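Local coordinates for YcaO (Methanopyrus kandleri, PDB 6CIB), which binds ADP and magnesium and, as a YcaO enzyme, probably uses ATP to install thioamides in the backbone of a peptide substrate, at residues A[40-45]-A[251-256]; A[191-196]-A[247-252]; A[228-233]-A[258-263]. One frame throughout, in Å; residues are numbered along the deposited sequence.

Contact 1: residues A[40-45]-A[251-256]. With OXM (oxamic acid), chain I.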
ATOM      1  N   ASP A  40       3.899 -18.516  -8.682  1.00 29.96           N
ATOM      2  CA  ASP A  40       2.638 -19.146  -8.295  1.00 29.09           C
ATOM      3  C   ASP A  40       1.526 -18.659  -9.218  1.00 27.31           C
ATOM      4  O   ASP A  40       1.696 -17.680  -9.937  1.00 27.66           O
ATOM      5  CB  ASP A  40       2.304 -18.816  -6.827  1.00 28.99           C
ATOM      6  CG  ASP A  40       3.170 -19.602  -5.823  1.00 31.80           C
ATOM      7  OD1 ASP A  40       4.003 -20.433  -6.252  1.00 30.72           O
ATOM      8  OD2 ASP A  40       3.018 -19.381  -4.594  1.00 31.97           O
ATOM      9  N   ARG A  41       0.402 -19.353  -9.205  1.00 26.33           N
ATOM     10  CA  ARG A  41      -0.816 -18.849  -9.820  1.00 26.90           C
ATOM     11  C   ARG A  41      -1.971 -19.221  -8.904  1.00 26.47           C
ATOM     12  O   ARG A  41      -2.205 -20.403  -8.628  1.00 27.32           O
ATOM     13  CB  ARG A  41      -1.014 -19.411 -11.237  1.00 27.80           C
ATOM     14  CG  ARG A  41      -1.886 -18.546 -12.165  1.00 31.30           C
ATOM     15  CD  ARG A  41      -1.926 -19.050 -13.620  1.00 31.87           C
ATOM     16  NE  ARG A  41      -2.145 -20.484 -13.609  1.00 35.67           N
ATOM     17  CZ  ARG A  41      -1.285 -21.417 -13.996  1.00 33.15           C
ATOM     18  NH1 ARG A  41      -0.116 -21.114 -14.558  1.00 32.79           N
ATOM     19  NH2 ARG A  41      -1.640 -22.677 -13.847  1.00 34.88           N
ATOM     20  N   VAL A  42      -2.677 -18.211  -8.415  1.00 25.85           N
ATOM     21  CA  VAL A  42      -3.798 -18.445  -7.510  1.00 26.34           C
ATOM     22  C   VAL A  42      -5.060 -18.176  -8.310  1.00 27.46           C
ATOM     23  O   VAL A  42      -5.350 -17.023  -8.667  1.00 27.39           O
ATOM     24  CB  VAL A  42      -3.700 -17.590  -6.222  1.00 25.84           C
ATOM     25  CG1 VAL A  42      -4.920 -17.797  -5.336  1.00 25.56           C
ATOM     26  CG2 VAL A  42      -2.424 -17.935  -5.453  1.00 25.33           C
ATOM     27  N   GLY A  43      -5.787 -19.257  -8.605  1.00 29.45           N
ATOM     28  CA  GLY A  43      -6.837 -19.252  -9.633  1.00 30.56           C
ATOM     29  C   GLY A  43      -6.225 -18.697 -10.905  1.00 31.46           C
ATOM     30  O   GLY A  43      -5.210 -19.226 -11.369  1.00 33.89           O
ATOM     31  N   PRO A  44      -6.781 -17.586 -11.431  1.00 32.33           N
ATOM     32  CA  PRO A  44      -6.218 -16.985 -12.644  1.00 31.50           C
ATOM     33  C   PRO A  44      -5.085 -15.977 -12.391  1.00 31.26           C
ATOM     34  O   PRO A  44      -4.542 -15.446 -13.362  1.00 32.33           O
ATOM     35  CB  PRO A  44      -7.423 -16.260 -13.241  1.00 31.40           C
ATOM     36  CG  PRO A  44      -8.179 -15.788 -12.040  1.00 31.67           C
ATOM     37  CD  PRO A  44      -7.975 -16.839 -10.968  1.00 31.99           C
ATOM     38  N   ILE A  45      -4.740 -15.710 -11.123  1.00 28.69           N
ATOM     39  CA  ILE A  45      -3.809 -14.620 -10.786  1.00 27.03           C
ATOM     40  C   ILE A  45      -2.360 -15.085 -10.590  1.00 27.89           C
ATOM     41  O   ILE A  45      -2.074 -15.871  -9.678  1.00 26.61           O
ATOM     42  CB  ILE A  45      -4.264 -13.789  -9.543  1.00 27.01           C
ATOM     43  CG1 ILE A  45      -5.662 -13.167  -9.758  1.00 27.59           C
ATOM     44  CG2 ILE A  45      -3.220 -12.724  -9.179  1.00 25.48           C
ATOM     45  CD1 ILE A  45      -5.817 -12.336 -11.030  1.00 27.61           C
ATOM     46  N   GLU A 251      -4.492  -8.578  -3.966  1.00 27.21           N
ATOM     47  CA  GLU A 251      -3.915  -8.736  -2.636  1.00 29.23           C
ATOM     48  C   GLU A 251      -4.367 -10.027  -1.957  1.00 28.11           C
ATOM     49  O   GLU A 251      -3.564 -10.689  -1.315  1.00 27.81           O
ATOM     50  CB  GLU A 251      -4.175  -7.510  -1.758  1.00 31.57           C
ATOM     51  CG  GLU A 251      -2.935  -6.644  -1.554  1.00 36.10           C
ATOM     52  CD  GLU A 251      -3.171  -5.442  -0.654  1.00 38.26           C
ATOM     53  OE1 GLU A 251      -3.926  -5.555   0.340  1.00 38.44           O
ATOM     54  OE2 GLU A 251      -2.599  -4.366  -0.946  1.00 43.01           O
ATOM     55  N   VAL A 252      -5.640 -10.391  -2.141  1.00 27.83           N
ATOM     56  CA  VAL A 252      -6.158 -11.693  -1.689  1.00 26.98           C
ATOM     57  C   VAL A 252      -5.364 -12.847  -2.321  1.00 26.68           C
ATOM     58  O   VAL A 252      -4.873 -13.720  -1.607  1.00 26.97           O
ATOM     59  CB  VAL A 252      -7.671 -11.822  -1.957  1.00 26.95           C
ATOM     60  CG1 VAL A 252      -8.147 -13.258  -1.789  1.00 26.43           C
ATOM     61  CG2 VAL A 252      -8.449 -10.901  -1.030  1.00 26.43           C
ATOM     62  N   ALA A 253      -5.210 -12.829  -3.646  1.00 26.90           N
ATOM     63  CA  ALA A 253      -4.433 -13.872  -4.336  1.00 26.91           C
ATOM     64  C   ALA A 253      -3.006 -13.960  -3.786  1.00 26.33           C
ATOM     65  O   ALA A 253      -2.522 -15.051  -3.517  1.00 26.34           O
ATOM     66  CB  ALA A 253      -4.419 -13.630  -5.840  1.00 26.48           C
ATOM     67  N   GLN A 254      -2.357 -12.806  -3.613  1.00 26.77           N
ATOM     68  CA  GLN A 254      -1.043 -12.717  -2.989  1.00 28.74           C
ATOM     69  C   GLN A 254      -1.031 -13.337  -1.583  1.00 28.94           C
ATOM     70  O   GLN A 254      -0.127 -14.125  -1.254  1.00 27.37           O
ATOM     71  CB  GLN A 254      -0.587 -11.263  -2.929  1.00 30.26           C
ATOM     72  CG  GLN A 254       0.822 -11.057  -2.387  1.00 32.82           C
ATOM     73  CD  GLN A 254       1.300  -9.633  -2.591  1.00 35.51           C
ATOM     74  OE1 GLN A 254       2.169  -9.371  -3.423  1.00 38.69           O
ATOM     75  NE2 GLN A 254       0.708  -8.705  -1.866  1.00 36.55           N
ATOM     76  N   GLY A 255      -2.039 -12.981  -0.782  1.00 27.81           N
ATOM     77  CA  GLY A 255      -2.215 -13.521   0.569  1.00 29.06           C
ATOM     78  C   GLY A 255      -2.313 -15.039   0.581  1.00 29.27           C
ATOM     79  O   GLY A 255      -1.664 -15.696   1.396  1.00 30.92           O
ATOM     80  N   LEU A 256      -3.104 -15.590  -0.343  1.00 28.24           N
ATOM     81  CA  LEU A 256      -3.277 -17.039  -0.454  1.00 27.69           C
ATOM     82  C   LEU A 256      -2.020 -17.765  -0.880  1.00 27.69           C
ATOM     83  O   LEU A 256      -1.730 -18.852  -0.360  1.00 28.14           O
ATOM     84  CB  LEU A 256      -4.449 -17.394  -1.377  1.00 27.20           C
ATOM     85  CG  LEU A 256      -5.831 -16.944  -0.890  1.00 27.57           C
ATOM     86  CD1 LEU A 256      -6.873 -17.064  -1.990  1.00 26.50           C
ATOM     87  CD2 LEU A 256      -6.241 -17.717   0.353  1.00 28.34           C
TER
HETATM   88  C1  OXM I 403       1.448 -18.992 -17.518  1.00 34.67           C
HETATM   89  N1  OXM I 403       0.896 -20.194 -17.391  1.00 31.90           N
HETATM   90  O1  OXM I 403       1.797 -18.542 -18.610  1.00 35.28           O
HETATM   91  C2  OXM I 403       1.637 -18.190 -16.307  1.00 34.20           C
HETATM   92  O2  OXM I 403       2.428 -17.221 -16.337  1.00 31.19           O
HETATM   93  O3  OXM I 403       1.003 -18.498 -15.271  1.00 35.37           O
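Val42, last residue of strand 34-42, lays its side chain against helix 241-260, where Ala253 and Leu256 receive it. Its CB lies 4.0 Å from Ala253 CB, and there the side chain forks. CG1, anti to the backbone N (chi1 177°), runs to Leu256, with its closest approach, 3.9 Å, to Leu256 CD1; the two side chains cross at about a right angle. CG2, beside the backbone N, turns to the helix backbone and comes to 3.5 Å from Ala253 O, a van der Waals contact. Ile45 closes over the same alanine: its CB and CG2 both reach Ala253 CB, CG2 at 3.7 Å, while CG1 leads the end of the chain away from the helix. The small side chain of Ala253 is consistent with the close approach of both branched residues.

What brings Val42 and Ile45 to one helix is the type II' turn between them, the tight turn of a beta hairpin. Val42 and Ile45 pair through both backbone N-H...O bonds, and Gly43 takes the positive phi (52°) at the turn's second position.

The side chain of Arg41 sets out away from the helix. Its chain bends at chi3, and NH1 gives a fairly straight bond (165°) to O3 of the bound oxamic acid, 2.9 Å away and at the edge of the guanidinium; Arg68 NE holds the same ligand.

The hairpin joins strands 34-42 and 45-54 of the three-stranded antiparallel sheet, which continues to Lys64, an ADP-binding residue whose side chain lies about 5 Å from that of Ile45. Helix 188-198 borders the contact, Leu193 touching Pro44 and Ile45 and Leu197 touching Ala253, while Val201 and Val232 from loops pack on Leu256.

Contact 2: residues A[191-196]-A[247-252]; sequences EELRRS and RALLEV
Leu249 of helix 241-260 fits its two methyls against neighbouring residues of helix 188-198. The apolar part is small: CD1 meets Leu193 tip to tip, 4.0 Å from Leu193 CG, while CD2 lies 4.0 Å from Arg194 CA and also touches the aliphatic CB and CG of that arginine. With CG anti to the carbonyl carbon (chi1 -70°), Leu249 sends CD1 to Leu193 and CD2 to Arg194. No hydrogen bond joins residues 191-196 to 247-252, which pack beside strand 203-209; Val204 and Leu206 of that strand also cover Leu249.

The charged part is a salt-bridge network within helix 188-198, pairing Glu191 with Arg194 (i to i+3) and Arg195 (i to i+4). Arg194 bends at chi3 and grips Glu191 side-on, NE to OE1 at 3.0 Å and NH1 to OE2 at 2.8 Å, the NE bond being almost straight (174°). Replacing Arg194 by alanine would take away the CG contact with Leu249 CD2 and is likely to leave Glu191 with Arg195 alone in this network. Arg195 NE shares Glu191 OE2, so two arginines hold one carboxylate, which probably favours its charged form; Arg194 NH2 has further partners in Glu198 and Val204 O.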
ATOM      1  N   GLU A 191     -16.380  -9.099 -11.533  1.00 36.99           N
ATOM      2  CA  GLU A 191     -17.223 -10.142 -10.938  1.00 38.30           C
ATOM      3  C   GLU A 191     -16.726 -11.553 -11.273  1.00 37.60           C
ATOM      4  O   GLU A 191     -16.741 -12.433 -10.410  1.00 35.85           O
ATOM      5  CB  GLU A 191     -18.705  -9.950 -11.320  1.00 39.49           C
ATOM      6  CG  GLU A 191     -19.693 -11.030 -10.845  1.00 40.42           C
ATOM      7  CD  GLU A 191     -19.759 -11.253  -9.332  1.00 42.62           C
ATOM      8  OE1 GLU A 191     -19.304 -10.396  -8.534  1.00 43.37           O
ATOM      9  OE2 GLU A 191     -20.294 -12.312  -8.928  1.00 41.87           O
ATOM     10  N   GLU A 192     -16.269 -11.750 -12.507  1.00 37.93           N
ATOM     11  CA  GLU A 192     -15.730 -13.049 -12.913  1.00 41.18           C
ATOM     12  C   GLU A 192     -14.430 -13.391 -12.174  1.00 38.94           C
ATOM     13  O   GLU A 192     -14.239 -14.540 -11.750  1.00 36.29           O
ATOM     14  CB  GLU A 192     -15.572 -13.156 -14.439  1.00 45.13           C
ATOM     15  CG  GLU A 192     -15.392 -14.587 -14.959  1.00 51.72           C
ATOM     16  CD  GLU A 192     -16.226 -15.635 -14.209  1.00 57.30           C
ATOM     17  OE1 GLU A 192     -17.480 -15.574 -14.261  1.00 58.98           O
ATOM     18  OE2 GLU A 192     -15.622 -16.529 -13.561  1.00 57.59           O
ATOM     19  N   LEU A 193     -13.565 -12.388 -12.001  1.00 36.17           N
ATOM     20  CA  LEU A 193     -12.350 -12.553 -11.198  1.00 34.94           C
ATOM     21  C   LEU A 193     -12.669 -12.924  -9.737  1.00 33.45           C
ATOM     22  O   LEU A 193     -12.096 -13.879  -9.210  1.00 32.05           O
ATOM     23  CB  LEU A 193     -11.451 -11.311 -11.279  1.00 33.43           C
ATOM     24  CG  LEU A 193     -10.200 -11.229 -10.384  1.00 33.89           C
ATOM     25  CD1 LEU A 193      -9.291 -12.446 -10.520  1.00 33.74           C
ATOM     26  CD2 LEU A 193      -9.428  -9.950 -10.666  1.00 33.19           C
ATOM     27  N   ARG A 194     -13.574 -12.173  -9.105  1.00 33.03           N
ATOM     28  CA  ARG A 194     -14.033 -12.479  -7.749  1.00 34.44           C
ATOM     29  C   ARG A 194     -14.553 -13.925  -7.632  1.00 35.44           C
ATOM     30  O   ARG A 194     -14.144 -14.649  -6.720  1.00 36.07           O
ATOM     31  CB  ARG A 194     -15.093 -11.477  -7.281  1.00 35.57           C
ATOM     32  CG  ARG A 194     -15.424 -11.573  -5.794  1.00 34.84           C
ATOM     33  CD  ARG A 194     -16.783 -10.968  -5.469  1.00 36.89           C
ATOM     34  NE  ARG A 194     -17.901 -11.652  -6.136  1.00 38.17           N
ATOM     35  CZ  ARG A 194     -18.427 -12.824  -5.764  1.00 38.53           C
ATOM     36  NH1 ARG A 194     -19.434 -13.335  -6.464  1.00 38.12           N
ATOM     37  NH2 ARG A 194     -17.948 -13.501  -4.723  1.00 35.37           N
ATOM     38  N   ARG A 195     -15.426 -14.333  -8.560  1.00 36.24           N
ATOM     39  CA  ARG A 195     -15.940 -15.717  -8.623  1.00 38.44           C
ATOM     40  C   ARG A 195     -14.821 -16.730  -8.819  1.00 37.33           C
ATOM     41  O   ARG A 195     -14.834 -17.804  -8.207  1.00 36.51           O
ATOM     42  CB  ARG A 195     -16.956 -15.877  -9.759  1.00 43.39           C
ATOM     43  CG  ARG A 195     -18.320 -15.278  -9.477  1.00 48.22           C
ATOM     44  CD  ARG A 195     -19.203 -15.363 -10.710  1.00 53.35           C
ATOM     45  NE  ARG A 195     -20.438 -14.592 -10.545  1.00 58.65           N
ATOM     46  CZ  ARG A 195     -21.434 -14.538 -11.427  1.00 61.80           C
ATOM     47  NH1 ARG A 195     -21.376 -15.213 -12.574  1.00 63.19           N
ATOM     48  NH2 ARG A 195     -22.501 -13.797 -11.158  1.00 63.38           N
ATOM     49  N   SER A 196     -13.860 -16.380  -9.673  1.00 36.74           N
ATOM     50  CA  SER A 196     -12.745 -17.262  -9.984  1.00 38.75           C
ATOM     51  C   SER A 196     -11.833 -17.465  -8.763  1.00 38.11           C
ATOM     52  O   SER A 196     -11.405 -18.592  -8.477  1.00 36.21           O
ATOM     53  CB  SER A 196     -11.968 -16.735 -11.188  1.00 39.16           C
ATOM     54  OG  SER A 196     -11.137 -17.744 -11.713  1.00 47.36           O
ATOM     55  N   ARG A 247      -7.172  -4.177  -7.199  1.00 28.42           N
ATOM     56  CA  ARG A 247      -6.089  -4.199  -6.215  1.00 29.82           C
ATOM     57  C   ARG A 247      -6.392  -5.070  -5.003  1.00 28.02           C
ATOM     58  O   ARG A 247      -5.544  -5.848  -4.587  1.00 29.06           O
ATOM     59  CB  ARG A 247      -5.746  -2.787  -5.771  1.00 31.87           C
ATOM     60  CG  ARG A 247      -4.947  -2.009  -6.791  1.00 35.28           C
ATOM     61  CD  ARG A 247      -4.862  -0.546  -6.397  1.00 36.61           C
ATOM     62  NE  ARG A 247      -3.768   0.064  -7.139  1.00 39.46           N
ATOM     63  CZ  ARG A 247      -3.026   1.093  -6.734  1.00 40.19           C
ATOM     64  NH1 ARG A 247      -3.243   1.695  -5.559  1.00 36.13           N
ATOM     65  NH2 ARG A 247      -2.043   1.509  -7.525  1.00 39.11           N
ATOM     66  N   ALA A 248      -7.607  -4.953  -4.464  1.00 27.64           N
ATOM     67  CA  ALA A 248      -8.044  -5.767  -3.307  1.00 27.39           C
ATOM     68  C   ALA A 248      -8.042  -7.271  -3.618  1.00 27.23           C
ATOM     69  O   ALA A 248      -7.543  -8.078  -2.818  1.00 26.99           O
ATOM     70  CB  ALA A 248      -9.418  -5.312  -2.819  1.00 26.97           C
ATOM     71  N   LEU A 249      -8.583  -7.634  -4.780  1.00 26.43           N
ATOM     72  CA  LEU A 249      -8.616  -9.030  -5.241  1.00 26.56           C
ATOM     73  C   LEU A 249      -7.220  -9.603  -5.488  1.00 26.02           C
ATOM     74  O   LEU A 249      -6.944 -10.748  -5.117  1.00 25.85           O
ATOM     75  CB  LEU A 249      -9.496  -9.173  -6.494  1.00 27.14           C
ATOM     76  CG  LEU A 249     -11.007  -9.007  -6.283  1.00 27.81           C
ATOM     77  CD1 LEU A 249     -11.738  -8.846  -7.609  1.00 28.10           C
ATOM     78  CD2 LEU A 249     -11.609 -10.158  -5.493  1.00 27.92           C
ATOM     79  N   LEU A 250      -6.344  -8.796  -6.089  1.00 25.89           N
ATOM     80  CA  LEU A 250      -4.940  -9.176  -6.293  1.00 26.93           C
ATOM     81  C   LEU A 250      -4.182  -9.395  -4.973  1.00 25.99           C
ATOM     82  O   LEU A 250      -3.346 -10.289  -4.882  1.00 24.34           O
ATOM     83  CB  LEU A 250      -4.211  -8.147  -7.171  1.00 27.06           C
ATOM     84  CG  LEU A 250      -4.634  -8.030  -8.643  1.00 27.93           C
ATOM     85  CD1 LEU A 250      -3.880  -6.893  -9.309  1.00 27.81           C
ATOM     86  CD2 LEU A 250      -4.423  -9.309  -9.437  1.00 28.14           C
ATOM     87  N   GLU A 251      -4.492  -8.578  -3.966  1.00 27.21           N
ATOM     88  CA  GLU A 251      -3.915  -8.736  -2.636  1.00 29.23           C
ATOM     89  C   GLU A 251      -4.367 -10.027  -1.957  1.00 28.11           C
ATOM     90  O   GLU A 251      -3.564 -10.689  -1.315  1.00 27.81           O
ATOM     91  CB  GLU A 251      -4.175  -7.510  -1.758  1.00 31.57           C
ATOM     92  CG  GLU A 251      -2.935  -6.644  -1.554  1.00 36.10           C
ATOM     93  CD  GLU A 251      -3.171  -5.442  -0.654  1.00 38.26           C
ATOM     94  OE1 GLU A 251      -3.926  -5.555   0.340  1.00 38.44           O
ATOM     95  OE2 GLU A 251      -2.599  -4.366  -0.946  1.00 43.01           O
ATOM     96  N   VAL A 252      -5.640 -10.391  -2.141  1.00 27.83           N
ATOM     97  CA  VAL A 252      -6.158 -11.693  -1.689  1.00 26.98           C
ATOM     98  C   VAL A 252      -5.364 -12.847  -2.321  1.00 26.68           C
ATOM     99  O   VAL A 252      -4.873 -13.720  -1.607  1.00 26.97           O
ATOM    100  CB  VAL A 252      -7.671 -11.822  -1.957  1.00 26.95           C
ATOM    101  CG1 VAL A 252      -8.147 -13.258  -1.789  1.00 26.43           C
ATOM    102  CG2 VAL A 252      -8.449 -10.901  -1.030  1.00 26.43           C
TER

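Contact 3: residues A[228-233]-A[258-263]; sequences VEEMVM and MARRGI
Ala259 turns its methyl onto the backbone of Glu229, with CB 3.3 Å from Glu229 O in a close apolar-to-carbonyl contact. Here the loop between strands 217-224 and 233-238 meets the C-terminal end of helix 241-260, which closes in a Schellman motif: Gly262 adopts positive phi (65°), Ile263 N bonds back to Met258 O and Gly262 N to Ala259 O. The methyl of Ala259 faces the loop from this last helical turn.

Beside this contact a salt bridge spans the two segments. Glu230 has CG anti to the carbonyl carbon (chi1 -64°) and runs extended beyond it, which carries its carboxylate across to Arg260, itself extended from CG to NE. The two side chains cross at about a right angle, and the planes of their charged groups are 38° apart. The pair is therefore not a coplanar, two-bond salt bridge: Arg260 NE donates to Glu230 OE1 at 3.2 Å, approaching from well above the carboxylate plane, in a rather long and bent bond. The aliphatic part of the arginine adds to the contact, since Arg260 CG lies 3.4 Å from the same oxygen. Glu230 is buried although charged, which makes the guanidinium a likely source of electrostatic compensation; Arg227 gives OE1 a second, weak and long ion pair.

On the loop side, Thr223 OG1 is bonded to Glu230 O and Val232 N, tying the segment to strand 217-224. Helix 282-288 touches Val228 and Met231, the latter a selenomethionine. The second carboxylate oxygen, Glu230 OE2, lies 3.5 Å from Arg260 NH2.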
ATOM      1  N   VAL A 228      -8.173 -21.886   8.105  1.00 39.13           N
ATOM      2  CA  VAL A 228      -8.156 -20.566   8.745  1.00 39.08           C
ATOM      3  C   VAL A 228      -7.072 -19.606   8.197  1.00 36.81           C
ATOM      4  O   VAL A 228      -7.305 -18.406   8.081  1.00 36.34           O
ATOM      5  CB  VAL A 228      -8.117 -20.698  10.300  1.00 38.87           C
ATOM      6  CG1 VAL A 228      -6.744 -21.138  10.813  1.00 38.87           C
ATOM      7  CG2 VAL A 228      -8.560 -19.412  10.974  1.00 38.28           C
ATOM      8  N   GLU A 229      -5.906 -20.149   7.853  1.00 37.05           N
ATOM      9  CA  GLU A 229      -4.792 -19.378   7.291  1.00 39.60           C
ATOM     10  C   GLU A 229      -5.106 -18.821   5.897  1.00 38.76           C
ATOM     11  O   GLU A 229      -4.448 -17.884   5.440  1.00 39.74           O
ATOM     12  CB  GLU A 229      -3.487 -20.197   7.269  1.00 43.97           C
ATOM     13  CG  GLU A 229      -3.634 -21.681   6.951  1.00 48.35           C
ATOM     14  CD  GLU A 229      -4.131 -22.508   8.137  1.00 50.28           C
ATOM     15  OE1 GLU A 229      -5.203 -23.137   8.000  1.00 50.26           O
ATOM     16  OE2 GLU A 229      -3.470 -22.521   9.207  1.00 52.44           O
ATOM     17  N   GLU A 230      -6.131 -19.392   5.260  1.00 35.82           N
ATOM     18  CA  GLU A 230      -6.627 -18.958   3.955  1.00 36.18           C
ATOM     19  C   GLU A 230      -7.762 -17.933   4.043  1.00 34.71           C
ATOM     20  O   GLU A 230      -8.368 -17.563   3.028  1.00 34.76           O
ATOM     21  CB  GLU A 230      -7.011 -20.173   3.112  1.00 37.02           C
ATOM     22  CG  GLU A 230      -5.791 -21.030   2.808  1.00 39.13           C
ATOM     23  CD  GLU A 230      -5.939 -21.905   1.589  1.00 40.74           C
ATOM     24  OE1 GLU A 230      -4.977 -22.643   1.304  1.00 42.87           O
ATOM     25  OE2 GLU A 230      -6.993 -21.861   0.923  1.00 42.65           O
HETATM   26  N   MSE A 231      -8.030 -17.476   5.266  1.00 33.01           N
HETATM   27  CA  MSE A 231      -8.966 -16.381   5.505  1.00 33.46           C
HETATM   28  C   MSE A 231      -8.120 -15.151   5.619  1.00 31.81           C
HETATM   29  O   MSE A 231      -7.561 -14.847   6.678  1.00 31.41           O
HETATM   30  CB  MSE A 231      -9.843 -16.620   6.732  1.00 32.86           C
HETATM   31  CG  MSE A 231     -10.908 -17.638   6.352  1.00 36.24           C
HETATM   32 SE   MSE A 231     -12.028 -18.030   7.924  1.00 38.32          SE
HETATM   33  CE  MSE A 231     -13.007 -16.330   8.025  1.00 37.66           C
ATOM     34  N   VAL A 232      -8.006 -14.456   4.491  1.00 30.48           N
ATOM     35  CA  VAL A 232      -7.113 -13.321   4.345  1.00 28.99           C
ATOM     36  C   VAL A 232      -7.930 -12.095   3.946  1.00 30.03           C
ATOM     37  O   VAL A 232      -9.131 -12.197   3.639  1.00 30.08           O
ATOM     38  CB  VAL A 232      -5.977 -13.591   3.312  1.00 29.48           C
ATOM     39  CG1 VAL A 232      -5.032 -14.701   3.785  1.00 28.80           C
ATOM     40  CG2 VAL A 232      -6.533 -13.900   1.919  1.00 28.44           C
HETATM   41  N   MSE A 233      -7.276 -10.941   3.949  1.00 31.13           N
HETATM   42  CA  MSE A 233      -7.911  -9.695   3.527  1.00 34.55           C
HETATM   43  C   MSE A 233      -7.037  -9.032   2.507  1.00 32.28           C
HETATM   44  O   MSE A 233      -5.816  -9.133   2.569  1.00 33.02           O
HETATM   45  CB  MSE A 233      -8.090  -8.755   4.715  1.00 38.79           C
HETATM   46  CG  MSE A 233      -8.984  -9.317   5.813  1.00 48.65           C
HETATM   47 SE   MSE A 233      -9.196  -7.916   7.189  1.00 65.84          SE
HETATM   48  CE  MSE A 233      -7.425  -8.127   8.002  1.00 48.48           C
HETATM   49  N   MSE A 258       1.040 -16.720  -0.212  1.00 32.46           N
HETATM   50  CA  MSE A 258       1.891 -16.653   0.988  1.00 36.22           C
HETATM   51  C   MSE A 258       1.518 -17.670   2.036  1.00 35.64           C
HETATM   52  O   MSE A 258       2.403 -18.325   2.613  1.00 34.49           O
HETATM   53  CB  MSE A 258       1.774 -15.291   1.675  1.00 43.35           C
HETATM   54  CG  MSE A 258       2.036 -14.123   0.748  1.00 54.42           C
HETATM   55 SE   MSE A 258       3.957 -14.029   0.391  1.00 75.52          SE
HETATM   56  CE  MSE A 258       3.923 -12.217   1.177  1.00 59.68           C
ATOM     57  N   ALA A 259       0.215 -17.798   2.300  1.00 34.15           N
ATOM     58  CA  ALA A 259      -0.282 -18.721   3.323  1.00 35.76           C
ATOM     59  C   ALA A 259       0.000 -20.176   2.928  1.00 36.56           C
ATOM     60  O   ALA A 259       0.408 -20.976   3.767  1.00 36.25           O
ATOM     61  CB  ALA A 259      -1.766 -18.494   3.580  1.00 34.62           C
ATOM     62  N   ARG A 260      -0.181 -20.493   1.646  1.00 36.41           N
ATOM     63  CA  ARG A 260       0.083 -21.835   1.116  1.00 35.74           C
ATOM     64  C   ARG A 260       1.564 -22.210   1.121  1.00 35.62           C
ATOM     65  O   ARG A 260       1.899 -23.390   1.066  1.00 35.25           O
ATOM     66  CB  ARG A 260      -0.492 -21.981  -0.289  1.00 36.58           C
ATOM     67  CG  ARG A 260      -1.989 -22.210  -0.306  1.00 37.22           C
ATOM     68  CD  ARG A 260      -2.559 -21.911  -1.677  1.00 37.98           C
ATOM     69  NE  ARG A 260      -4.014 -21.818  -1.615  1.00 41.59           N
ATOM     70  CZ  ARG A 260      -4.830 -21.832  -2.669  1.00 42.24           C
ATOM     71  NH1 ARG A 260      -4.351 -21.950  -3.897  1.00 44.02           N
ATOM     72  NH2 ARG A 260      -6.138 -21.738  -2.485  1.00 45.17           N
ATOM     73  N   ARG A 261       2.440 -21.208   1.184  1.00 34.88           N
ATOM     74  CA  ARG A 261       3.876 -21.430   1.357  1.00 36.20           C
ATOM     75  C   ARG A 261       4.309 -21.273   2.820  1.00 37.32           C
ATOM     76  O   ARG A 261       5.492 -21.432   3.142  1.00 38.76           O
ATOM     77  CB  ARG A 261       4.684 -20.474   0.471  1.00 34.38           C
ATOM     78  CG  ARG A 261       4.665 -20.846  -1.000  1.00 33.19           C
ATOM     79  CD  ARG A 261       5.418 -19.840  -1.852  1.00 32.14           C
ATOM     80  NE  ARG A 261       5.405 -20.294  -3.247  1.00 31.98           N
ATOM     81  CZ  ARG A 261       6.267 -21.166  -3.768  1.00 31.47           C
ATOM     82  NH1 ARG A 261       7.253 -21.677  -3.033  1.00 30.50           N
ATOM     83  NH2 ARG A 261       6.139 -21.529  -5.033  1.00 30.05           N
ATOM     84  N   GLY A 262       3.355 -20.947   3.690  1.00 38.74           N
ATOM     85  CA  GLY A 262       3.620 -20.702   5.114  1.00 41.69           C
ATOM     86  C   GLY A 262       4.504 -19.495   5.400  1.00 44.49           C
ATOM     87  O   GLY A 262       5.256 -19.495   6.376  1.00 44.44           O
ATOM     88  N   ILE A 263       4.430 -18.481   4.537  1.00 48.17           N
ATOM     89  CA  ILE A 263       5.138 -17.208   4.740  1.00 51.57           C
ATOM     90  C   ILE A 263       4.190 -16.259   5.476  1.00 56.74           C
ATOM     91  O   ILE A 263       3.006 -16.169   5.130  1.00 58.81           O
ATOM     92  CB  ILE A 263       5.623 -16.593   3.397  1.00 50.31           C
ATOM     93  CG1 ILE A 263       6.572 -17.552   2.666  1.00 47.59           C
ATOM     94  CG2 ILE A 263       6.308 -15.243   3.622  1.00 50.44           C
ATOM     95  CD1 ILE A 263       6.693 -17.302   1.173  1.00 46.12           C
TER

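Helix 241-260 is common to all three contacts, which take successive turns of it: contact 2 comes first, contact 1 overlaps it at Glu251 and Val252, and contact 3 lies at the C-terminal end. Contact 1 is buried and joins the helix to a hairpin through aliphatic groups. Contact 2, partly buried, is also apolar across the helices but has its salt-bridge network within helix 188-198. Contact 3 is partly buried as well and is the one bridged by a charged pair. Ile45 packs on Leu250, linking contacts 1 and 2; the Asp40-Arg261 salt bridge and the packing of Leu256 on Glu230 link contacts 1 and 3.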